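Local coordinates for flavodoxin (Streptococcus pneumoniae serotype 4, PDB 5LJL), which binds FMN and probably serves as a low-potential electron donor to a number of redox enzymes, at residues Asp46-Asp51 against Leu79-Lys84; Lys84-Val89 against Thr113-Gly118; Glu98-Val103 against Cys121-Leu126; Val8-Thr13 against Glu64-Met69. All blocks are in the same frame, centred on the assembly; numbering follows the deposited sequence.

In the fold
From the N terminus, strand 4-9 runs into the phosphate-holding loop of segment 8-13, and contact 4 closes some fifty residues later on the start of helix 67-77. Contact 1 crosses it along the chain: it begins at 46-51, ahead of strand 52-56, and closes at 79-84 after that helix, with Phe47 packing on Val8. Lys84 then passes straight into contact 2, where strand 85-92 pairs with edge strand 116-125, closing at 113-118. Contact 3 crosses contact 2, bringing the start of helix 101-113 onto the far part of the same edge strand and closing at 121-126. Contacts 1 and 3 lie on opposite sides of the chain's centre, while contacts 3 and 4 touch through Ala102 and Leu65.

Contact 1. Residues Asp46-Asp51 against Leu79-Lys84; sequences DFLEAD and LNLNGK
With CG beside the backbone N (chi1 -49°) and the chain bent at chi2 (-65°), the side chain of Lys84 turns back and then runs straight to the carbonyls at the end of the 46-49 turn. There NZ gives hydrogen bonds to Leu48 O at 2.7 Å and to Ala50 O at 3.1 Å. It stands well above the carbonyl plane of Leu48 but is tilted only 27° from that of Ala50. The methylenes follow the same track, Lys84 CD lying 3.1 Å from Ala50 O. Farther along, Leu48 and Leu81 cross at about a right angle and meet methyl to methyl, CD2 of Leu48 to CD2 of Leu81 at 3.7 Å; the same Leu48 methyl rests against Asn80 O. Leu81 CD2 also reaches Phe47 CB, while the Phe47 ring goes down onto Val8 and Leu76. A type II turn, closed by Lys84 N to Leu81 O, brings the lysine round to face 46-51, and a water links Asp51 O to Gly83 O. The contact thus joins two loops at one end of the flavodoxin sheet, just ahead of strands 52-56 and 85-92. Two carbonyls grip the ammonium group, which probably offsets the partial negative charge where these C=O groups gather.

Contact 2. Residues Lys84-Val89 against Thr113-Gly118; sequences KIYGVV and TGAEKG
The ring of Tyr86 lies against the backbone of Ala115 to Lys117, and this is the dense side of the contact. Lys117 CA sits over one face, 3.7 Å from the ring centroid, in a CH-pi contact, while Ala115 O comes to the ring's edge. The methyl of Ala115 closes on CD2 of Tyr86 at 3.7 Å. A chi1 of 76°, with CG held between the backbone N and the carbonyl carbon, swings the ring across the neighbouring strand. Beneath it the two strands pair in parallel: Glu116 N donates to Lys84 O, Tyr86 N to Glu116 O, and Gly118 N to Tyr86 O, all at 2.9 Å. This ladder completes the beta-alpha-beta crossover of the flavodoxin fold, strand 85-92 through helix 101-113 to edge strand 116-125; a Schellman motif at Gly114 ends the helix, and Asp107 on it is hydrogen-bonded to Tyr86 OH and forms a salt bridge with Lys117 NZ. The sheet face carrying Ile85 and Glu116 is partly wet. Ile85 CG2 meets Gly118 CA at 3.7 Å and Leu143 of helix 130-146 packs on Ile85, but Glu116 is exposed: a water donates to Glu116 OE2 at 2.8 Å and weakly to Lys84 O.

Contact 3. Residues Glu98-Val103 against Cys121-Leu126; sequences EFCKAV and CVKVDL
The Phe99 ring has the sulfur of Cys100 over one face, 3.8 Å above the plane and offset toward the rim, while the backbone of Asp125 meets its edge, with N in the plane. The carboxylate of Asp125 comes to the edge as well: OD2 lies 3.8 Å from Phe99 CE1, near the ring plane, and the two flat groups are turned 79° apart. Phe99 CZ approaches Val124 O, and Phe99 CE2 touches Lys123 CB at 3.8 Å. Phe99 CG is swung opposite the backbone N (chi1 -178°), which carries the ring out to the strand. Next to it the extended side chain of Lys123 runs alongside Cys100, CG to Cys100 CB 3.7 Å, so that its aliphatic part covers the residue at the helix N-cap. The charged end goes farther, to a salt bridge with Asp104 and to a water that accepts from Lys123 NZ at 2.9 Å and donates to Phe99 O. One turn into the helix, Val103 CG1 packs on Cys121 CB at 3.8 Å, in the one of two Cys121 conformers described here. No hydrogen bond joins the two segments directly; apolar surfaces, a ring edge and one water make the seam. The type II turn from Glu98 to Lys101 leads into helix 101-113, whose first turn Phe99, Cys100 and Val103 lay on edge strand 116-125, the last strand of the beta-alpha-beta unit in this flavodoxin-like parallel sheet.

Contact 4. Residues Val8-Thr13 against Glu64-Met69; sequences VFASMT and ELPDEM. With PO4 (phosphate ion), chain B.
Ala10 is the small bump of this contact, its methyl set into a hollow lined by Pro66, Glu68 and Met69. It lies near the C-terminal end of strand 4-9 of the flavodoxin fold, ahead of the loop that, in this family, holds the FMN phosphate; here a phosphate ion, probably from the crystallisation liquor, occupies that loop. Met69 forms one wall: bent at chi2 (-69°), it curls round the methyl, with CG 3.7 Å and CE 3.8 Å from Ala10 CB. The same CE carries on along the strand to the backbone of Phe9 and, more loosely, to Val8 CG1. Pro66 adds its ring as a second wall, CG standing 4.1 Å from Ala10 CB. Glu68 closes the third side, OE2 at 4.0 Å from Ala10 CB; this oxygen is hydrogen-bonded to Tyr58 and reaches Ser11 N through a water. Beyond Ala10 the chain wraps the anion, where Asn15 N and Thr16 N also bond to it. Ser11 OG donates to phosphate O1 at 2.6 Å, and the backbone N of Met12 and of Thr13 both point to O4. Thr13 N meets that oxygen almost straight, at an N-H...O angle of 171°, while Thr13 OG1 donates to phosphate O2 at 2.7 Å.

Contact 1. Residues Asp46-Asp51 against Leu79-Lys84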
loop_
_atom_site.group_PDB
_atom_site.type_symbol
_atom_site.label_atom_id
_atom_site.label_comp_id
_atom_site.label_asym_id
_atom_site.label_seq_id
_atom_site.Cartn_x
_atom_site.Cartn_y
_atom_site.Cartn_z
ATOM N N ASP A 46 -5.445 -4.557 12.359
ATOM C CA ASP A 46 -6.494 -5.102 11.518
ATOM C C ASP A 46 -5.906 -5.995 10.439
ATOM O O ASP A 46 -6.586 -6.900 9.965
ATOM C CB ASP A 46 -7.389 -4.065 10.868
ATOM C CG ASP A 46 -8.044 -3.119 11.847
ATOM O OD1 ASP A 46 -8.556 -2.114 11.316
ATOM O OD2 ASP A 46 -8.069 -3.384 13.079
ATOM N N PHE A 47 -4.654 -5.760 10.070
ATOM C CA PHE A 47 -3.939 -6.665 9.118
ATOM C C PHE A 47 -3.901 -8.140 9.530
ATOM O O PHE A 47 -3.820 -9.024 8.621
ATOM C CB PHE A 47 -2.518 -6.144 8.841
ATOM C CG PHE A 47 -2.454 -4.903 7.912
ATOM C CD1 PHE A 47 -3.367 -4.675 6.884
ATOM C CD2 PHE A 47 -1.337 -4.027 8.010
ATOM C CE1 PHE A 47 -3.233 -3.565 6.039
ATOM C CE2 PHE A 47 -1.193 -2.913 7.115
ATOM C CZ PHE A 47 -2.155 -2.731 6.140
ATOM N N LEU A 48 -3.909 -8.413 10.843
ATOM C CA LEU A 48 -3.976 -9.845 11.279
ATOM C C LEU A 48 -5.128 -10.608 10.696
ATOM O O LEU A 48 -5.027 -11.829 10.541
ATOM C CB LEU A 48 -3.966 -9.976 12.795
ATOM C CG LEU A 48 -2.658 -9.487 13.455
ATOM C CD1 LEU A 48 -2.769 -9.194 14.953
ATOM C CD2 LEU A 48 -1.499 -10.417 13.115
ATOM N N GLU A 49 -6.235 -9.913 10.434
ATOM C CA GLU A 49 -7.431 -10.522 9.869
ATOM C C GLU A 49 -7.391 -10.773 8.381
ATOM O O GLU A 49 -8.229 -11.507 7.852
ATOM C CB GLU A 49 -8.661 -9.688 10.225
ATOM C CG GLU A 49 -8.906 -9.651 11.729
ATOM C CD GLU A 49 -9.778 -8.500 12.203
ATOM O OE1 GLU A 49 -9.489 -7.334 11.820
ATOM O OE2 GLU A 49 -10.722 -8.759 13.026
ATOM N N ALA A 50 -6.461 -10.164 7.645
ATOM C CA ALA A 50 -6.487 -10.261 6.197
ATOM C C ALA A 50 -5.486 -11.261 5.640
ATOM O O ALA A 50 -4.529 -11.639 6.290
ATOM C CB ALA A 50 -6.184 -8.913 5.622
ATOM N N ASP A 51 -5.684 -11.640 4.397
ATOM C CA ASP A 51 -4.689 -12.477 3.682
ATOM C C ASP A 51 -3.670 -11.599 2.997
ATOM O O ASP A 51 -2.483 -12.006 2.848
ATOM C CB ASP A 51 -5.410 -13.316 2.665
ATOM C CG ASP A 51 -6.485 -14.204 3.310
ATOM O OD1 ASP A 51 -7.699 -14.009 3.009
ATOM O OD2 ASP A 51 -6.114 -15.060 4.127
ATOM N N LEU A 79 4.145 -5.455 14.970
ATOM C CA LEU A 79 3.292 -6.666 14.718
ATOM C C LEU A 79 4.093 -7.830 14.160
ATOM O O LEU A 79 5.140 -7.612 13.556
ATOM C CB LEU A 79 2.219 -6.365 13.657
ATOM C CG LEU A 79 1.179 -5.303 13.995
ATOM C CD1 LEU A 79 0.139 -5.151 12.863
ATOM C CD2 LEU A 79 0.490 -5.636 15.322
ATOM N N ASN A 80 3.604 -9.067 14.355
ATOM C CA ASN A 80 4.145 -10.232 13.629
ATOM C C ASN A 80 3.091 -10.651 12.621
ATOM O O ASN A 80 1.939 -10.937 12.965
ATOM C CB ASN A 80 4.567 -11.392 14.556
ATOM C CG ASN A 80 5.806 -11.028 15.385
ATOM O OD1 ASN A 80 6.926 -10.840 14.833
ATOM N ND2 ASN A 80 5.623 -10.876 16.695
ATOM N N LEU A 81 3.447 -10.524 11.348
ATOM C CA LEU A 81 2.619 -10.821 10.232
ATOM C C LEU A 81 3.161 -11.986 9.395
ATOM O O LEU A 81 2.950 -12.058 8.175
ATOM C CB LEU A 81 2.438 -9.566 9.333
ATOM C CG LEU A 81 1.790 -8.328 9.991
ATOM C CD1 LEU A 81 1.697 -7.177 9.003
ATOM C CD2 LEU A 81 0.460 -8.667 10.450
ATOM N N ASN A 82 3.775 -12.968 10.050
ATOM C CA ASN A 82 4.038 -14.230 9.331
ATOM C C ASN A 82 2.794 -14.856 8.690
ATOM O O ASN A 82 1.674 -14.902 9.262
ATOM C CB ASN A 82 4.762 -15.243 10.238
ATOM C CG ASN A 82 6.118 -14.728 10.703
ATOM O OD1 ASN A 82 7.143 -15.067 10.113
ATOM N ND2 ASN A 82 6.135 -13.834 11.690
ATOM N N GLY A 83 2.963 -15.287 7.446
ATOM C CA GLY A 83 1.848 -15.854 6.687
ATOM C C GLY A 83 0.996 -14.868 5.921
ATOM O O GLY A 83 0.017 -15.275 5.296
ATOM N N LYS A 84 1.336 -13.573 5.971
ATOM C CA LYS A 84 0.589 -12.596 5.196
ATOM C C LYS A 84 1.440 -12.211 3.963
ATOM O O LYS A 84 2.647 -12.211 4.044
ATOM C CB LYS A 84 0.309 -11.320 6.004
ATOM C CG LYS A 84 -0.277 -11.482 7.431
ATOM C CD LYS A 84 -1.634 -12.061 7.412
ATOM C CE LYS A 84 -2.258 -12.200 8.801
ATOM N NZ LYS A 84 -3.443 -13.089 8.747
HETATM O O HOH W 1 -1.913 -14.635 3.173
#

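Contact 2. Residues Lys84-Val89 against Thr113-Gly118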
loop_
_atom_site.group_PDB
_atom_site.type_symbol
_atom_site.label_atom_id
_atom_site.label_comp_id
_atom_site.label_asym_id
_atom_site.label_seq_id
_atom_site.Cartn_x
_atom_site.Cartn_y
_atom_site.Cartn_z
ATOM N N LYS A 84 1.336 -13.573 5.971
ATOM C CA LYS A 84 0.589 -12.596 5.196
ATOM C C LYS A 84 1.440 -12.211 3.963
ATOM O O LYS A 84 2.647 -12.211 4.044
ATOM C CB LYS A 84 0.309 -11.320 6.004
ATOM C CG LYS A 84 -0.277 -11.482 7.431
ATOM C CD LYS A 84 -1.634 -12.061 7.412
ATOM C CE LYS A 84 -2.258 -12.200 8.801
ATOM N NZ LYS A 84 -3.443 -13.089 8.747
ATOM N N ILE A 85 0.775 -11.878 2.877
ATOM C CA ILE A 85 1.369 -11.345 1.634
ATOM C C ILE A 85 1.190 -9.815 1.705
ATOM O O ILE A 85 0.070 -9.331 2.076
ATOM C CB ILE A 85 0.632 -11.880 0.384
ATOM C CG1 ILE A 85 0.549 -13.413 0.339
ATOM C CG2 ILE A 85 1.221 -11.335 -0.960
ATOM C CD1 ILE A 85 1.751 -14.102 0.812
ATOM N N TYR A 86 2.220 -9.040 1.325
ATOM C CA TYR A 86 2.026 -7.595 1.311
ATOM C C TYR A 86 2.459 -6.988 -0.038
ATOM O O TYR A 86 3.201 -7.581 -0.795
ATOM C CB TYR A 86 2.804 -6.905 2.452
ATOM C CG TYR A 86 4.308 -6.775 2.234
ATOM C CD1 TYR A 86 4.859 -5.654 1.615
ATOM C CD2 TYR A 86 5.177 -7.725 2.750
ATOM C CE1 TYR A 86 6.251 -5.533 1.437
ATOM C CE2 TYR A 86 6.566 -7.619 2.595
ATOM C CZ TYR A 86 7.103 -6.506 1.976
ATOM O OH TYR A 86 8.470 -6.428 1.794
ATOM N N GLY A 87 2.045 -5.758 -0.226
ATOM C CA GLY A 87 2.600 -4.899 -1.249
ATOM C C GLY A 87 2.475 -3.447 -0.864
ATOM O O GLY A 87 1.673 -3.077 0.037
ATOM N N VAL A 88 3.258 -2.629 -1.540
ATOM C CA VAL A 88 3.303 -1.187 -1.242
ATOM C C VAL A 88 3.299 -0.385 -2.536
ATOM O O VAL A 88 4.010 -0.715 -3.509
ATOM C CB VAL A 88 4.522 -0.748 -0.377
ATOM C CG1 VAL A 88 4.385 0.664 0.157
ATOM C CG2 VAL A 88 4.679 -1.686 0.789
ATOM N N VAL A 89 2.442 0.624 -2.578
ATOM C CA VAL A 89 2.398 1.547 -3.712
ATOM C C VAL A 89 2.390 3.007 -3.257
ATOM O O VAL A 89 2.088 3.278 -2.087
ATOM C CB VAL A 89 1.126 1.260 -4.591
ATOM C CG1 VAL A 89 1.121 -0.171 -5.078
ATOM C CG2 VAL A 89 -0.179 1.697 -3.860
ATOM N N THR A 113 8.199 -7.381 9.886
ATOM C CA THR A 113 7.107 -8.090 10.518
ATOM C C THR A 113 7.054 -9.588 10.187
ATOM O O THR A 113 6.315 -10.336 10.842
ATOM C CB THR A 113 5.733 -7.547 10.111
ATOM O OG1 THR A 113 5.417 -7.859 8.723
ATOM C CG2 THR A 113 5.585 -6.052 10.402
ATOM N N GLY A 114 7.840 -10.035 9.226
ATOM C CA GLY A 114 7.739 -11.358 8.734
ATOM C C GLY A 114 6.831 -11.630 7.591
ATOM O O GLY A 114 6.832 -12.733 7.083
ATOM N N ALA A 115 6.015 -10.641 7.155
ATOM C CA ALA A 115 5.206 -10.797 5.937
ATOM C C ALA A 115 6.069 -10.930 4.697
ATOM O O ALA A 115 7.254 -10.494 4.676
ATOM C CB ALA A 115 4.243 -9.589 5.781
ATOM N N GLU A 116 5.491 -11.532 3.654
ATOM C CA GLU A 116 6.208 -11.707 2.375
ATOM C C GLU A 116 5.726 -10.754 1.295
ATOM O O GLU A 116 4.512 -10.714 1.022
ATOM C CB GLU A 116 6.066 -13.168 1.900
ATOM C CG GLU A 116 6.748 -14.215 2.740
ATOM C CD GLU A 116 6.494 -15.628 2.189
ATOM O OE1 GLU A 116 7.517 -16.342 2.013
ATOM O OE2 GLU A 116 5.307 -16.057 2.036
ATOM N N LYS A 117 6.675 -10.099 0.583
ATOM C CA LYS A 117 6.371 -9.183 -0.535
ATOM C C LYS A 117 5.803 -10.009 -1.720
ATOM O O LYS A 117 6.499 -10.881 -2.252
ATOM C CB LYS A 117 7.624 -8.430 -0.992
ATOM C CG LYS A 117 7.354 -7.514 -2.184
ATOM C CD LYS A 117 8.673 -6.970 -2.764
ATOM C CE LYS A 117 9.242 -5.929 -1.867
ATOM N NZ LYS A 117 10.196 -4.996 -2.548
ATOM N N GLY A 118 4.575 -9.750 -2.142
ATOM C CA GLY A 118 3.979 -10.502 -3.239
ATOM C C GLY A 118 4.259 -9.964 -4.640
ATOM O O GLY A 118 3.941 -10.649 -5.617
HETATM O O HOH W 2 3.305 -15.041 3.702
HETATM O O HOH W 3 9.405 -9.423 1.814
#

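Contact 3. Residues Glu98-Val103 against Cys121-Leu126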
loop_
_atom_site.group_PDB
_atom_site.type_symbol
_atom_site.label_atom_id
_atom_site.label_comp_id
_atom_site.label_asym_id
_atom_site.label_seq_id
_atom_site.Cartn_x
_atom_site.Cartn_y
_atom_site.Cartn_z
ATOM N N GLU A 98 13.432 12.961 -2.824
ATOM C CA GLU A 98 13.142 11.763 -2.045
ATOM C C GLU A 98 11.844 11.087 -2.581
ATOM O O GLU A 98 10.924 10.764 -1.822
ATOM C CB GLU A 98 12.978 12.101 -0.549
ATOM C CG GLU A 98 14.242 12.654 0.176
ATOM C CD GLU A 98 15.442 11.703 0.173
ATOM O OE1 GLU A 98 16.589 12.185 0.326
ATOM O OE2 GLU A 98 15.269 10.476 0.014
ATOM N N PHE A 99 11.790 10.940 -3.907
ATOM C CA PHE A 99 10.661 10.394 -4.657
ATOM C C PHE A 99 10.184 9.087 -4.081
ATOM O O PHE A 99 10.878 8.077 -4.104
ATOM C CB PHE A 99 11.059 10.154 -6.131
ATOM C CG PHE A 99 9.967 9.646 -7.001
ATOM C CD1 PHE A 99 9.065 10.517 -7.540
ATOM C CD2 PHE A 99 9.851 8.289 -7.298
ATOM C CE1 PHE A 99 8.074 10.048 -8.392
ATOM C CE2 PHE A 99 8.888 7.812 -8.129
ATOM C CZ PHE A 99 7.969 8.686 -8.650
ATOM N N CYS A 100 8.964 9.132 -3.584
ATOM C CA CYS A 100 8.359 7.932 -3.020
ATOM C C CYS A 100 9.202 7.245 -1.953
ATOM O O CYS A 100 9.034 6.021 -1.732
ATOM C CB CYS A 100 7.886 6.983 -4.140
ATOM S SG CYS A 100 6.522 7.566 -5.134
ATOM N N LYS A 101 10.025 7.965 -1.191
ATOM C CA LYS A 101 10.827 7.304 -0.169
ATOM C C LYS A 101 9.906 6.655 0.888
ATOM O O LYS A 101 10.300 5.642 1.430
ATOM C CB LYS A 101 11.843 8.225 0.456
ATOM C CG LYS A 101 12.570 7.601 1.631
ATOM C CD LYS A 101 13.838 8.325 1.869
ATOM C CE LYS A 101 14.506 7.783 3.117
ATOM N NZ LYS A 101 15.956 8.113 3.069
ATOM N N ALA A 102 8.719 7.200 1.166
ATOM C CA ALA A 102 7.827 6.542 2.132
ATOM C C ALA A 102 7.414 5.104 1.657
ATOM O O ALA A 102 7.152 4.230 2.511
ATOM C CB ALA A 102 6.581 7.391 2.496
ATOM N N VAL A 103 7.334 4.885 0.341
ATOM C CA VAL A 103 7.022 3.543 -0.235
ATOM C C VAL A 103 8.148 2.564 0.170
ATOM O O VAL A 103 7.878 1.454 0.715
ATOM C CB VAL A 103 6.787 3.588 -1.793
ATOM C CG1 VAL A 103 6.716 2.175 -2.374
ATOM C CG2 VAL A 103 5.608 4.478 -2.184
ATOM N N CYS A 121 7.124 -3.136 -5.690
ATOM C CA CYS A 121 6.355 -1.930 -5.304
ATOM C C CYS A 121 6.140 -1.068 -6.557
ATOM O O CYS A 121 6.960 -1.091 -7.463
ATOM C CB CYS A 121 7.101 -1.165 -4.184
ATOM S SG CYS A 121 8.629 -0.431 -4.755
ATOM N N VAL A 122 5.043 -0.315 -6.572
ATOM C CA VAL A 122 4.689 0.549 -7.709
ATOM C C VAL A 122 4.763 1.989 -7.233
ATOM O O VAL A 122 3.951 2.374 -6.397
ATOM C CB VAL A 122 3.276 0.207 -8.258
ATOM C CG1 VAL A 122 2.983 1.075 -9.504
ATOM C CG2 VAL A 122 3.185 -1.308 -8.611
ATOM N N LYS A 123 5.606 2.785 -7.879
ATOM C CA LYS A 123 5.801 4.218 -7.572
ATOM C C LYS A 123 5.326 5.025 -8.799
ATOM O O LYS A 123 5.650 4.657 -9.941
ATOM C CB LYS A 123 7.263 4.521 -7.304
ATOM C CG LYS A 123 7.791 3.823 -6.069
ATOM C CD LYS A 123 9.299 3.905 -6.094
ATOM C CE LYS A 123 9.858 3.451 -4.750
ATOM N NZ LYS A 123 11.329 3.193 -4.816
ATOM N N VAL A 124 4.432 5.986 -8.546
ATOM C CA VAL A 124 3.746 6.765 -9.585
ATOM C C VAL A 124 4.157 8.233 -9.389
ATOM O O VAL A 124 4.138 8.776 -8.290
ATOM C CB VAL A 124 2.235 6.647 -9.445
ATOM C CG1 VAL A 124 1.476 7.589 -10.392
ATOM C CG2 VAL A 124 1.784 5.160 -9.579
ATOM N N ASP A 125 4.523 8.885 -10.477
ATOM C CA ASP A 125 4.853 10.337 -10.413
ATOM C C ASP A 125 3.555 11.124 -10.441
ATOM O O ASP A 125 2.837 11.090 -11.452
ATOM C CB ASP A 125 5.733 10.697 -11.624
ATOM C CG ASP A 125 6.606 11.972 -11.365
ATOM O OD1 ASP A 125 7.567 12.164 -12.099
ATOM O OD2 ASP A 125 6.384 12.718 -10.417
ATOM N N LEU A 126 3.202 11.780 -9.323
ATOM C CA LEU A 126 1.978 12.581 -9.292
ATOM C C LEU A 126 0.744 11.790 -9.720
ATOM O O LEU A 126 0.467 10.680 -9.106
ATOM C CB LEU A 126 2.184 13.916 -10.064
ATOM C CG LEU A 126 3.203 14.835 -9.436
ATOM C CD1 LEU A 126 3.452 16.102 -10.283
ATOM C CD2 LEU A 126 2.863 15.181 -8.034
HETATM O O HOH W 4 12.256 5.983 -5.035
#

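Contact 4. Residues Val8-Thr13 against Glu64-Met69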
loop_
_atom_site.group_PDB
_atom_site.type_symbol
_atom_site.label_atom_id
_atom_site.label_comp_id
_atom_site.label_asym_id
_atom_site.label_seq_id
_atom_site.Cartn_x
_atom_site.Cartn_y
_atom_site.Cartn_z
ATOM N N VAL A 8 -4.603 0.210 3.054
ATOM C CA VAL A 8 -4.593 1.396 3.932
ATOM C C VAL A 8 -3.857 2.480 3.204
ATOM O O VAL A 8 -2.716 2.250 2.750
ATOM C CB VAL A 8 -3.976 1.063 5.296
ATOM C CG1 VAL A 8 -3.981 2.309 6.194
ATOM C CG2 VAL A 8 -4.726 -0.099 5.922
ATOM N N PHE A 9 -4.456 3.657 3.108
ATOM C CA PHE A 9 -3.869 4.747 2.351
ATOM C C PHE A 9 -3.707 6.042 3.160
ATOM O O PHE A 9 -4.413 6.268 4.177
ATOM C CB PHE A 9 -4.620 5.050 1.034
ATOM C CG PHE A 9 -5.969 5.688 1.211
ATOM C CD1 PHE A 9 -6.079 7.062 1.371
ATOM C CD2 PHE A 9 -7.113 4.893 1.232
ATOM C CE1 PHE A 9 -7.344 7.635 1.529
ATOM C CE2 PHE A 9 -8.376 5.449 1.394
ATOM C CZ PHE A 9 -8.469 6.815 1.559
ATOM N N ALA A 10 -2.765 6.855 2.736
ATOM C CA ALA A 10 -2.648 8.251 3.149
ATOM C C ALA A 10 -2.594 9.069 1.843
ATOM O O ALA A 10 -1.869 8.683 0.909
ATOM C CB ALA A 10 -1.404 8.453 3.966
ATOM N N SER A 11 -3.246 10.216 1.818
ATOM C CA SER A 11 -3.345 11.014 0.611
ATOM C C SER A 11 -3.600 12.466 0.987
ATOM O O SER A 11 -4.543 12.728 1.741
ATOM C CB SER A 11 -4.471 10.494 -0.290
ATOM O OG SER A 11 -4.458 11.168 -1.557
ATOM N N MET A 12 -2.772 13.374 0.500
ATOM C CA MET A 12 -2.958 14.837 0.739
ATOM C C MET A 12 -3.706 15.492 -0.419
ATOM O O MET A 12 -4.674 16.251 -0.175
ATOM C CB MET A 12 -1.577 15.549 0.980
ATOM C CG MET A 12 -1.660 16.934 1.605
ATOM S SD MET A 12 0.052 17.414 2.000
ATOM C CE MET A 12 -0.009 16.919 3.733
ATOM N N THR A 13 -3.243 15.271 -1.650
ATOM C CA THR A 13 -3.807 15.904 -2.845
ATOM C C THR A 13 -4.497 14.877 -3.801
ATOM O O THR A 13 -4.777 15.167 -4.952
ATOM C CB THR A 13 -2.798 16.829 -3.613
ATOM O OG1 THR A 13 -1.582 16.118 -3.902
ATOM C CG2 THR A 13 -2.440 18.029 -2.821
ATOM N N GLU A 64 9.992 11.973 4.510
ATOM C CA GLU A 64 9.324 11.553 5.672
ATOM C C GLU A 64 8.013 10.795 5.332
ATOM O O GLU A 64 7.386 10.868 4.225
ATOM C CB GLU A 64 9.063 12.722 6.670
ATOM C CG GLU A 64 10.342 13.306 7.319
ATOM C CD GLU A 64 10.120 14.698 7.892
ATOM O OE1 GLU A 64 11.087 15.465 7.983
ATOM O OE2 GLU A 64 8.970 15.027 8.260
ATOM N N LEU A 65 7.576 10.076 6.346
ATOM C CA LEU A 65 6.282 9.517 6.345
ATOM C C LEU A 65 5.253 10.667 6.480
ATOM O O LEU A 65 5.550 11.702 7.099
ATOM C CB LEU A 65 6.163 8.584 7.548
ATOM C CG LEU A 65 7.159 7.437 7.660
ATOM C CD1 LEU A 65 6.887 6.689 8.952
ATOM C CD2 LEU A 65 7.025 6.525 6.462
ATOM N N PRO A 66 4.075 10.532 5.843
ATOM C CA PRO A 66 2.951 11.360 6.242
ATOM C C PRO A 66 2.784 11.414 7.760
ATOM O O PRO A 66 2.872 10.395 8.450
ATOM C CB PRO A 66 1.770 10.665 5.586
ATOM C CG PRO A 66 2.350 9.940 4.411
ATOM C CD PRO A 66 3.673 9.486 4.875
ATOM N N ASP A 67 2.502 12.637 8.266
ATOM C CA ASP A 67 2.277 12.813 9.676
ATOM C C ASP A 67 1.302 11.776 10.205
ATOM O O ASP A 67 1.512 11.142 11.236
ATOM C CB ASP A 67 1.704 14.219 9.956
ATOM C CG ASP A 67 2.700 15.294 9.767
ATOM O OD1 ASP A 67 2.245 16.511 9.765
ATOM O OD2 ASP A 67 3.955 15.020 9.660
ATOM N N GLU A 68 0.193 11.603 9.482
ATOM C CA GLU A 68 -0.872 10.718 9.898
ATOM C C GLU A 68 -0.477 9.207 9.804
ATOM O O GLU A 68 -1.188 8.338 10.337
ATOM C CB GLU A 68 -2.135 11.010 9.058
ATOM C CG GLU A 68 -2.009 10.789 7.546
ATOM C CD GLU A 68 -1.532 11.996 6.722
ATOM O OE1 GLU A 68 -0.868 12.867 7.283
ATOM O OE2 GLU A 68 -1.852 12.097 5.488
ATOM N N MET A 69 0.609 8.916 9.098
ATOM C CA MET A 69 1.188 7.587 8.991
ATOM C C MET A 69 2.162 7.254 10.129
ATOM O O MET A 69 2.456 6.078 10.334
ATOM C CB MET A 69 1.863 7.305 7.621
ATOM C CG MET A 69 0.895 6.961 6.499
ATOM S SD MET A 69 0.152 5.322 6.828
ATOM C CE MET A 69 -0.598 4.976 5.250
HETATM P P PO4 B . -1.091 12.589 -2.844
HETATM O O1 PO4 B . -1.998 11.501 -2.420
HETATM O O2 PO4 B . -1.716 13.439 -3.932
HETATM O O3 PO4 B . 0.191 12.028 -3.337
HETATM O O4 PO4 B . -0.809 13.454 -1.716
HETATM O O HOH W 5 -4.125 10.885 4.478
#